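Local coordinates for nucleosome assembly protein 1, putative (Plasmodium falciparum, PDB 3FS3), which probably binds histones and chromatin as a chaperone of the nucleosome assembly protein family, helping to deposit histones during nucleosome assembly, at residues E135-L140 with D235-F240; F158-Y163 with E272-I277; E113-A118 with E279-Y284. One frame throughout, in Å; residues are numbered along the deposited sequence.

Contact 1. Residues E135-L140 with D235-F240; sequences EILVYL and DSFFHF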
loop_
_atom_site.group_PDB
_atom_site.type_symbol
_atom_site.label_atom_id
_atom_site.label_comp_id
_atom_site.label_asym_id
_atom_site.label_seq_id
_atom_site.Cartn_x
_atom_site.Cartn_y
_atom_site.Cartn_z
ATOM N N GLU A 135 31.279 7.819 -9.349
ATOM C CA GLU A 135 31.942 8.299 -10.554
ATOM C C GLU A 135 31.170 7.873 -11.792
ATOM O O GLU A 135 31.320 8.463 -12.859
ATOM C CB GLU A 135 33.399 7.811 -10.624
ATOM C CG GLU A 135 33.611 6.315 -10.558
ATOM C CD GLU A 135 35.083 5.960 -10.385
ATOM O OE1 GLU A 135 35.702 6.443 -9.407
ATOM O OE2 GLU A 135 35.624 5.204 -11.219
ATOM N N ILE A 136 30.319 6.864 -11.645
ATOM C CA ILE A 136 29.521 6.407 -12.775
ATOM C C ILE A 136 28.186 7.169 -12.822
ATOM O O ILE A 136 27.741 7.614 -13.887
ATOM C CB ILE A 136 29.256 4.884 -12.686
ATOM C CG1 ILE A 136 30.589 4.136 -12.605
ATOM C CG2 ILE A 136 28.505 4.396 -13.931
ATOM C CD1 ILE A 136 30.438 2.642 -12.362
ATOM N N LEU A 137 27.579 7.357 -11.657
ATOM C CA LEU A 137 26.291 8.026 -11.558
ATOM C C LEU A 137 26.293 9.505 -11.972
ATOM O O LEU A 137 25.244 10.066 -12.291
ATOM C CB LEU A 137 25.739 7.853 -10.134
ATOM C CG LEU A 137 25.378 6.411 -9.748
ATOM C CD1 LEU A 137 25.095 6.336 -8.247
ATOM C CD2 LEU A 137 24.150 5.937 -10.562
ATOM N N VAL A 138 27.463 10.133 -11.978
ATOM C CA VAL A 138 27.557 11.526 -12.387
ATOM C C VAL A 138 27.270 11.665 -13.889
ATOM O O VAL A 138 27.060 12.770 -14.383
ATOM C CB VAL A 138 28.958 12.124 -12.091
ATOM C CG1 VAL A 138 29.221 12.126 -10.577
ATOM C CG2 VAL A 138 30.032 11.335 -12.828
ATOM N N TYR A 139 27.269 10.548 -14.609
ATOM C CA TYR A 139 26.988 10.561 -16.045
ATOM C C TYR A 139 25.491 10.384 -16.304
ATOM O O TYR A 139 25.039 10.412 -17.445
ATOM C CB TYR A 139 27.761 9.438 -16.742
ATOM C CG TYR A 139 29.237 9.732 -16.880
ATOM C CD1 TYR A 139 29.717 10.454 -17.972
ATOM C CD2 TYR A 139 30.149 9.342 -15.893
ATOM C CE1 TYR A 139 31.065 10.787 -18.084
ATOM C CE2 TYR A 139 31.508 9.676 -15.992
ATOM C CZ TYR A 139 31.953 10.402 -17.092
ATOM O OH TYR A 139 33.271 10.788 -17.197
ATOM N N LEU A 140 24.725 10.205 -15.234
ATOM C CA LEU A 140 23.287 10.004 -15.347
ATOM C C LEU A 140 22.607 11.272 -15.903
ATOM O O LEU A 140 22.798 12.370 -15.375
ATOM C CB LEU A 140 22.740 9.612 -13.961
ATOM C CG LEU A 140 21.511 8.701 -13.849
ATOM C CD1 LEU A 140 21.597 7.563 -14.854
ATOM C CD2 LEU A 140 21.402 8.158 -12.428
ATOM N N ASP A 235 30.004 -5.121 -3.547
ATOM C CA ASP A 235 28.731 -4.420 -3.515
ATOM C C ASP A 235 28.723 -3.190 -4.413
ATOM O O ASP A 235 29.704 -2.451 -4.495
ATOM C CB ASP A 235 28.401 -4.017 -2.083
ATOM C CG ASP A 235 28.159 -5.212 -1.188
ATOM O OD1 ASP A 235 27.280 -6.030 -1.528
ATOM O OD2 ASP A 235 28.845 -5.332 -0.149
ATOM N N SER A 236 27.602 -2.975 -5.089
ATOM C CA SER A 236 27.468 -1.839 -5.983
ATOM C C SER A 236 26.023 -1.598 -6.359
ATOM O O SER A 236 25.223 -2.535 -6.458
ATOM C CB SER A 236 28.271 -2.071 -7.258
ATOM O OG SER A 236 27.889 -1.145 -8.261
ATOM N N PHE A 237 25.690 -0.334 -6.576
ATOM C CA PHE A 237 24.344 0.020 -6.961
ATOM C C PHE A 237 23.947 -0.711 -8.241
ATOM O O PHE A 237 22.797 -1.097 -8.426
ATOM C CB PHE A 237 24.242 1.523 -7.221
ATOM C CG PHE A 237 23.000 1.912 -7.954
ATOM C CD1 PHE A 237 21.763 1.863 -7.319
ATOM C CD2 PHE A 237 23.052 2.281 -9.291
ATOM C CE1 PHE A 237 20.595 2.177 -8.008
ATOM C CE2 PHE A 237 21.890 2.596 -9.985
ATOM C CZ PHE A 237 20.660 2.544 -9.344
ATOM N N PHE A 238 24.912 -0.898 -9.129
ATOM C CA PHE A 238 24.637 -1.523 -10.408
ATOM C C PHE A 238 24.228 -2.991 -10.374
ATOM O O PHE A 238 23.918 -3.588 -11.409
ATOM C CB PHE A 238 25.822 -1.242 -11.334
ATOM C CG PHE A 238 25.949 0.219 -11.685
ATOM C CD1 PHE A 238 25.263 0.748 -12.777
ATOM C CD2 PHE A 238 26.679 1.085 -10.870
ATOM C CE1 PHE A 238 25.299 2.124 -13.051
ATOM C CE2 PHE A 238 26.725 2.458 -11.129
ATOM C CZ PHE A 238 26.031 2.982 -12.225
ATOM N N HIS A 239 24.190 -3.560 -9.174
ATOM C CA HIS A 239 23.745 -4.936 -9.008
ATOM C C HIS A 239 22.232 -4.903 -9.186
ATOM O O HIS A 239 21.584 -5.939 -9.302
ATOM C CB HIS A 239 24.107 -5.455 -7.616
ATOM C CG HIS A 239 25.468 -6.070 -7.542
ATOM N ND1 HIS A 239 26.366 -5.778 -6.539
ATOM C CD2 HIS A 239 26.082 -6.967 -8.348
ATOM C CE1 HIS A 239 27.476 -6.469 -6.731
ATOM N NE2 HIS A 239 27.329 -7.198 -7.822
ATOM N N PHE A 240 21.687 -3.688 -9.200
ATOM C CA PHE A 240 20.261 -3.458 -9.391
ATOM C C PHE A 240 19.851 -4.007 -10.756
ATOM O O PHE A 240 18.744 -4.504 -10.939
ATOM C CB PHE A 240 19.975 -1.950 -9.344
ATOM C CG PHE A 240 18.539 -1.582 -9.630
ATOM C CD1 PHE A 240 17.575 -1.645 -8.629
ATOM C CD2 PHE A 240 18.157 -1.155 -10.901
ATOM C CE1 PHE A 240 16.246 -1.286 -8.885
ATOM C CE2 PHE A 240 16.827 -0.794 -11.170
ATOM C CZ PHE A 240 15.870 -0.859 -10.155
#
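In the globular alpha/beta part of the NAP fold, residues Ile136 and Leu137 of helix 131-137 pack on a short 3-10 turn, 237-240, and the rings of Phe237 and Phe238 meet their aliphatic side chains. The closest approach is made by the gamma branch of Ile136: CG2 lies 3.3 Å from Phe238 CZ, a tight apolar touch made obliquely to the ring. CG2 stands anti to the backbone N of Ile136 (chi1 -57°), which carries this methyl to the far corner of the phenyl group, while CD1 of the longer branch reaches the neighbouring ring atom, Phe238 CE2, at 3.9 Å. A beta-branched residue suits the place because it offers two apolar arms to one ring. Leu137 works with a single methyl, CD2, which touches both Phe238 CZ and Phe237 CD2.

The two phenyl groups also pack on each other, Phe237 CD2 sitting 4.0 Å above the plane of the Phe238 ring, over its centre. Ahead of them Ser236 forms an ST turn, and Asp133, from the same helix as Ile136, accepts from Phe237 N and is hydrogen-bonded to Ser236 OG. That polar link probably holds the start of the 3-10 segment against the helix; within the turn, Phe238 N donates to Ser236 OG over 3.1 Å at an N-H...O angle of 148°.

Contact 2. Residues F158-Y163 with E272-I277; sequences FILSFY and EVALTI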
loop_
_atom_site.group_PDB
_atom_site.type_symbol
_atom_site.label_atom_id
_atom_site.label_comp_id
_atom_site.label_asym_id
_atom_site.label_seq_id
_atom_site.Cartn_x
_atom_site.Cartn_y
_atom_site.Cartn_z
ATOM N N PHE A 158 5.732 -2.158 -14.867
ATOM C CA PHE A 158 6.423 -0.922 -15.209
ATOM C C PHE A 158 7.897 -1.142 -15.532
ATOM O O PHE A 158 8.483 -2.170 -15.190
ATOM C CB PHE A 158 6.278 0.089 -14.066
ATOM C CG PHE A 158 6.970 -0.322 -12.796
ATOM C CD1 PHE A 158 8.289 0.044 -12.558
ATOM C CD2 PHE A 158 6.304 -1.079 -11.839
ATOM C CE1 PHE A 158 8.932 -0.333 -11.386
ATOM C CE2 PHE A 158 6.945 -1.462 -10.665
ATOM C CZ PHE A 158 8.264 -1.085 -10.442
ATOM N N ILE A 159 8.493 -0.164 -16.201
ATOM C CA ILE A 159 9.894 -0.255 -16.572
ATOM C C ILE A 159 10.641 1.027 -16.235
ATOM O O ILE A 159 10.240 2.118 -16.640
ATOM C CB ILE A 159 10.028 -0.601 -18.082
ATOM C CG1 ILE A 159 11.481 -0.473 -18.541
ATOM C CG2 ILE A 159 9.091 0.260 -18.902
ATOM C CD1 ILE A 159 11.847 0.898 -19.060
ATOM N N LEU A 160 11.720 0.888 -15.466
ATOM C CA LEU A 160 12.546 2.025 -15.071
ATOM C C LEU A 160 13.720 2.180 -16.038
ATOM O O LEU A 160 14.435 1.221 -16.309
ATOM C CB LEU A 160 13.082 1.816 -13.657
ATOM C CG LEU A 160 12.066 1.790 -12.522
ATOM C CD1 LEU A 160 12.796 1.463 -11.221
ATOM C CD2 LEU A 160 11.337 3.136 -12.432
ATOM N N SER A 161 13.919 3.384 -16.563
ATOM C CA SER A 161 15.017 3.618 -17.498
ATOM C C SER A 161 16.011 4.638 -16.962
ATOM O O SER A 161 15.626 5.695 -16.468
ATOM C CB SER A 161 14.482 4.097 -18.851
ATOM O OG SER A 161 13.674 3.105 -19.458
ATOM N N PHE A 162 17.290 4.297 -17.062
ATOM C CA PHE A 162 18.385 5.144 -16.608
ATOM C C PHE A 162 19.199 5.557 -17.840
ATOM O O PHE A 162 19.891 4.734 -18.445
ATOM C CB PHE A 162 19.252 4.364 -15.617
ATOM C CG PHE A 162 18.511 3.930 -14.375
ATOM C CD1 PHE A 162 18.694 4.598 -13.167
ATOM C CD2 PHE A 162 17.604 2.880 -14.426
ATOM C CE1 PHE A 162 17.982 4.223 -12.027
ATOM C CE2 PHE A 162 16.887 2.495 -13.293
ATOM C CZ PHE A 162 17.078 3.172 -12.088
ATOM N N TYR A 163 19.098 6.829 -18.212
ATOM C CA TYR A 163 19.797 7.343 -19.379
ATOM C C TYR A 163 21.165 7.885 -18.990
ATOM O O TYR A 163 21.283 8.716 -18.088
ATOM C CB TYR A 163 18.958 8.438 -20.043
ATOM C CG TYR A 163 17.630 7.931 -20.565
ATOM C CD1 TYR A 163 17.432 7.689 -21.928
ATOM C CD2 TYR A 163 16.578 7.655 -19.690
ATOM C CE1 TYR A 163 16.218 7.177 -22.403
ATOM C CE2 TYR A 163 15.373 7.147 -20.152
ATOM C CZ TYR A 163 15.199 6.906 -21.506
ATOM O OH TYR A 163 14.013 6.361 -21.941
ATOM N N GLU A 272 12.105 -2.717 -3.348
ATOM C CA GLU A 272 11.944 -1.556 -2.482
ATOM C C GLU A 272 12.664 -0.372 -3.115
ATOM O O GLU A 272 12.162 0.751 -3.124
ATOM C CB GLU A 272 12.526 -1.840 -1.096
ATOM C CG GLU A 272 11.956 -0.958 0.004
ATOM C CD GLU A 272 12.694 -1.114 1.319
ATOM O OE1 GLU A 272 13.016 -2.259 1.695
ATOM O OE2 GLU A 272 12.945 -0.086 1.984
ATOM N N VAL A 273 13.853 -0.629 -3.643
ATOM C CA VAL A 273 14.631 0.423 -4.289
ATOM C C VAL A 273 13.897 0.933 -5.526
ATOM O O VAL A 273 13.750 2.136 -5.715
ATOM C CB VAL A 273 16.017 -0.092 -4.722
ATOM C CG1 VAL A 273 16.724 0.961 -5.561
ATOM C CG2 VAL A 273 16.846 -0.440 -3.493
ATOM N N ALA A 274 13.429 0.004 -6.354
ATOM C CA ALA A 274 12.724 0.344 -7.581
ATOM C C ALA A 274 11.500 1.188 -7.301
ATOM O O ALA A 274 11.215 2.151 -8.015
ATOM C CB ALA A 274 12.315 -0.920 -8.306
ATOM N N LEU A 275 10.777 0.813 -6.256
ATOM C CA LEU A 275 9.567 1.513 -5.867
ATOM C C LEU A 275 9.884 2.940 -5.425
ATOM O O LEU A 275 9.139 3.868 -5.718
ATOM C CB LEU A 275 8.881 0.758 -4.728
ATOM C CG LEU A 275 7.377 0.990 -4.589
ATOM C CD1 LEU A 275 6.656 0.387 -5.793
ATOM C CD2 LEU A 275 6.879 0.342 -3.310
ATOM N N THR A 276 10.992 3.103 -4.713
ATOM C CA THR A 276 11.395 4.412 -4.229
ATOM C C THR A 276 11.774 5.322 -5.393
ATOM O O THR A 276 11.445 6.508 -5.394
ATOM C CB THR A 276 12.590 4.302 -3.266
ATOM O OG1 THR A 276 12.228 3.475 -2.154
ATOM C CG2 THR A 276 12.993 5.670 -2.751
ATOM N N ILE A 277 12.466 4.767 -6.380
ATOM C CA ILE A 277 12.869 5.550 -7.537
ATOM C C ILE A 277 11.629 5.960 -8.311
ATOM O O ILE A 277 11.473 7.112 -8.696
ATOM C CB ILE A 277 13.808 4.745 -8.463
ATOM C CG1 ILE A 277 15.169 4.570 -7.782
ATOM C CG2 ILE A 277 13.945 5.451 -9.820
ATOM C CD1 ILE A 277 16.179 3.775 -8.587
#
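Apolar packing carries the meeting of strand 158-163 with helix 272-277, in which Leu160 and Phe162 of the strand face Ala274 and Ile277 of the helix. Leu160 reaches across with CD1, which comes 3.8 Å from Ala274 CB; the short side chain of alanine leaves room for the leucine methyl to lie close to the helix backbone, 3.6 Å from CD1 to Ala274 O. The second methyl of Leu160, CD2, is only loosely in touch with Ile277, 4.4 Å from Ile277 CG2.

The aromatic contact is made at the ring edge. Phe162 and Ile277 extend from opposite directions, and Ile277 CD1 arrives near the plane of the phenyl ring, 3.7 Å from Phe162 CZ. Ile277 needs its full length for this: chi2 is 179°, so the chain through CG1 is stretched and its last methyl is carried out to the ring. Phenylalanine and an extended isoleucine suit the distance between strand and helix, since together they span it.

Hydrogen bonds serve the helix itself. Glu272 O accepts from Thr276 N at 3.1 Å and from Thr276 OG1 at 2.9 Å, the two donors coming from opposite faces of the carbonyl plane, so the threonine hydroxyl is satisfied by its own helix.

The axes of the two short segments pass 9.9 Å apart at 77°, so the helix runs steeply across the strand. A helix laid across an antiparallel sheet in this way forms the core of the alpha/beta part of the NAP fold. Strand 158-164 is an inner strand, between 140-147 and 174-181; Ile277 also touches Ile143 on the former and Ala274 touches Tyr179 on the latter, placing helix 260-289 over three strands.

Contact 3. Residues E113-A118 with E279-Y284; sequences EFWLRA and ERIIPY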
loop_
_atom_site.group_PDB
_atom_site.type_symbol
_atom_site.label_atom_id
_atom_site.label_comp_id
_atom_site.label_asym_id
_atom_site.label_seq_id
_atom_site.Cartn_x
_atom_site.Cartn_y
_atom_site.Cartn_z
ATOM N N GLU A 113 25.868 16.524 -11.458
ATOM C CA GLU A 113 25.543 15.529 -10.435
ATOM C C GLU A 113 24.114 15.537 -9.915
ATOM O O GLU A 113 23.838 14.980 -8.845
ATOM C CB GLU A 113 26.507 15.673 -9.246
ATOM C CG GLU A 113 27.922 16.002 -9.662
ATOM C CD GLU A 113 28.932 15.821 -8.543
ATOM O OE1 GLU A 113 28.559 15.967 -7.355
ATOM O OE2 GLU A 113 30.108 15.546 -8.860
ATOM N N PHE A 114 23.199 16.134 -10.675
ATOM C CA PHE A 114 21.806 16.211 -10.254
ATOM C C PHE A 114 21.190 14.925 -9.724
ATOM O O PHE A 114 20.677 14.900 -8.613
ATOM C CB PHE A 114 20.911 16.714 -11.388
ATOM C CG PHE A 114 19.454 16.768 -11.010
ATOM C CD1 PHE A 114 18.975 17.785 -10.181
ATOM C CD2 PHE A 114 18.581 15.774 -11.429
ATOM C CE1 PHE A 114 17.641 17.807 -9.775
ATOM C CE2 PHE A 114 17.246 15.781 -11.034
ATOM C CZ PHE A 114 16.771 16.809 -10.198
ATOM N N TRP A 115 21.209 13.865 -10.523
ATOM C CA TRP A 115 20.596 12.614 -10.092
ATOM C C TRP A 115 21.369 11.917 -8.974
ATOM O O TRP A 115 20.765 11.360 -8.055
ATOM C CB TRP A 115 20.401 11.664 -11.283
ATOM C CG TRP A 115 19.470 12.208 -12.308
ATOM C CD1 TRP A 115 19.809 12.769 -13.507
ATOM C CD2 TRP A 115 18.043 12.300 -12.212
ATOM N NE1 TRP A 115 18.682 13.206 -14.160
ATOM C CE2 TRP A 115 17.585 12.934 -13.389
ATOM C CE3 TRP A 115 17.107 11.908 -11.244
ATOM C CZ2 TRP A 115 16.230 13.184 -13.629
ATOM C CZ3 TRP A 115 15.761 12.154 -11.481
ATOM C CH2 TRP A 115 15.334 12.789 -12.669
ATOM N N LEU A 116 22.696 11.947 -9.041
ATOM C CA LEU A 116 23.479 11.318 -7.989
ATOM C C LEU A 116 23.086 11.919 -6.652
ATOM O O LEU A 116 22.834 11.188 -5.693
ATOM C CB LEU A 116 24.976 11.521 -8.196
ATOM C CG LEU A 116 25.806 11.120 -6.960
ATOM C CD1 LEU A 116 25.516 9.664 -6.594
ATOM C CD2 LEU A 116 27.297 11.317 -7.232
ATOM N N ARG A 117 23.020 13.245 -6.589
ATOM C CA ARG A 117 22.677 13.907 -5.339
ATOM C C ARG A 117 21.244 13.658 -4.909
ATOM O O ARG A 117 20.975 13.474 -3.726
ATOM C CB ARG A 117 22.975 15.400 -5.429
ATOM C CG ARG A 117 24.468 15.664 -5.459
ATOM C CD ARG A 117 24.825 17.136 -5.458
ATOM N NE ARG A 117 26.261 17.318 -5.667
ATOM C CZ ARG A 117 26.840 18.479 -5.957
ATOM N NH1 ARG A 117 26.106 19.581 -6.077
ATOM N NH2 ARG A 117 28.153 18.537 -6.139
ATOM N N ALA A 118 20.319 13.637 -5.862
ATOM C CA ALA A 118 18.932 13.363 -5.519
ATOM C C ALA A 118 18.877 11.954 -4.919
ATOM O O ALA A 118 18.279 11.745 -3.864
ATOM C CB ALA A 118 18.043 13.448 -6.768
ATOM N N GLU A 279 8.284 6.017 -7.301
ATOM C CA GLU A 279 7.327 6.872 -6.608
ATOM C C GLU A 279 7.893 8.080 -5.878
ATOM O O GLU A 279 7.159 9.016 -5.575
ATOM C CB GLU A 279 6.528 6.033 -5.614
ATOM C CG GLU A 279 5.962 4.759 -6.199
ATOM C CD GLU A 279 5.020 4.059 -5.246
ATOM O OE1 GLU A 279 5.449 3.728 -4.117
ATOM O OE2 GLU A 279 3.848 3.841 -5.626
ATOM N N ARG A 280 9.190 8.063 -5.597
ATOM C CA ARG A 280 9.811 9.153 -4.861
ATOM C C ARG A 280 10.814 10.003 -5.625
ATOM O O ARG A 280 10.628 11.211 -5.755
ATOM C CB ARG A 280 10.461 8.596 -3.590
ATOM C CG ARG A 280 9.502 8.495 -2.404
ATOM C CD ARG A 280 9.114 9.895 -1.946
ATOM N NE ARG A 280 8.450 9.913 -0.647
ATOM C CZ ARG A 280 8.262 11.012 0.077
ATOM N NH1 ARG A 280 8.689 12.183 -0.371
ATOM N NH2 ARG A 280 7.655 10.941 1.254
ATOM N N ILE A 281 11.876 9.379 -6.123
ATOM C CA ILE A 281 12.914 10.094 -6.858
ATOM C C ILE A 281 12.378 10.802 -8.100
ATOM O O ILE A 281 12.589 11.996 -8.286
ATOM C CB ILE A 281 14.046 9.131 -7.289
ATOM C CG1 ILE A 281 14.592 8.390 -6.064
ATOM C CG2 ILE A 281 15.164 9.902 -7.984
ATOM C CD1 ILE A 281 15.302 9.279 -5.061
ATOM N N ILE A 282 11.682 10.062 -8.950
ATOM C CA ILE A 282 11.140 10.621 -10.182
ATOM C C ILE A 282 10.088 11.728 -9.972
ATOM O O ILE A 282 10.153 12.780 -10.603
ATOM C CB ILE A 282 10.573 9.478 -11.065
ATOM C CG1 ILE A 282 11.730 8.590 -11.541
ATOM C CG2 ILE A 282 9.791 10.032 -12.227
ATOM C CD1 ILE A 282 11.310 7.387 -12.351
ATOM N N PRO A 283 9.118 11.519 -9.072
ATOM C CA PRO A 283 8.113 12.579 -8.878
ATOM C C PRO A 283 8.609 13.848 -8.161
ATOM O O PRO A 283 8.090 14.949 -8.401
ATOM C CB PRO A 283 7.016 11.877 -8.071
ATOM C CG PRO A 283 7.190 10.406 -8.419
ATOM C CD PRO A 283 8.696 10.265 -8.417
ATOM N N TYR A 284 9.622 13.692 -7.301
ATOM C CA TYR A 284 10.154 14.794 -6.498
ATOM C C TYR A 284 11.670 14.986 -6.589
ATOM O O TYR A 284 12.290 15.461 -5.641
ATOM C CB TYR A 284 9.800 14.547 -5.027
ATOM C CG TYR A 284 8.413 13.979 -4.794
ATOM C CD1 TYR A 284 7.280 14.637 -5.265
ATOM C CD2 TYR A 284 8.237 12.785 -4.098
ATOM C CE1 TYR A 284 6.005 14.127 -5.050
ATOM C CE2 TYR A 284 6.968 12.263 -3.873
ATOM C CZ TYR A 284 5.856 12.940 -4.352
ATOM O OH TYR A 284 4.598 12.436 -4.125
#
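Helix 114-118 comes nearest helix 279-284 at Ala118 and Ile281, whose CA atoms lie 7.0 Å apart, at a place where the second helix has a wider pi-type turn at 279-281 and a kink where the N of Pro283 has no bond to the turn before. A small residue such as Ala118 suits a place where the two backbones come this near. Ile281 makes the contact with both its branches. Its CG2 lies at the edge of the Trp115 indole, near the ring plane, 4.2 Å from Trp115 CZ3. The other branch, ending in CD1, stops 4.0 Å from Ala118 O; with chi1 at -55° and chi2 at -66°, it is folded rather than extended, which leads that methyl to the backbone of the neighbouring helix.

This packing belongs to the NAP domain where the last modelled helix, 260-289, meets the short helix 114-120. Trp115, wide enough to touch several elements at once, also packs on Leu140 and Ile143 of the sheet and on Leu98 of the long helix 49-99, the helix whose counterpart in the second subunit lies beside this place. From that subunit, Glu69 is hydrogen-bonded to Tyr284 OH, and Leu58 packs on Phe114. One indole face is covered by the preceding residue, Phe114 CD2 standing 3.5 Å above it. At the start of helix 114-120, Arg117 NH2 reaches back to OE1 of the N-cap residue Glu113 in a salt bridge of 2.9 Å.

All three contacts are buried and apolar across their segments, but they differ in depth. Contact 2 lies about 2 Å from the centre of the chain, where helix crosses sheet; contacts 1 and 3 lie about 15 and 12 Å out, measured between centres. Contacts 2 and 3 share helix 260-289 and are joined along it by probable hydrogen bonds from Ile281 N to Thr276 O and from Ile282 N to Ile277 O, each spanning five residues as in a pi-type turn. Contact 1 leans on contact 2 through Phe240, and on contact 3 through Leu137 and Leu116. Aromatic-aliphatic packing dominates contact 1, aliphatic packing has a larger share in contact 2, and contact 3 sets one isoleucine against an indole edge and a backbone carbonyl, beside the second subunit.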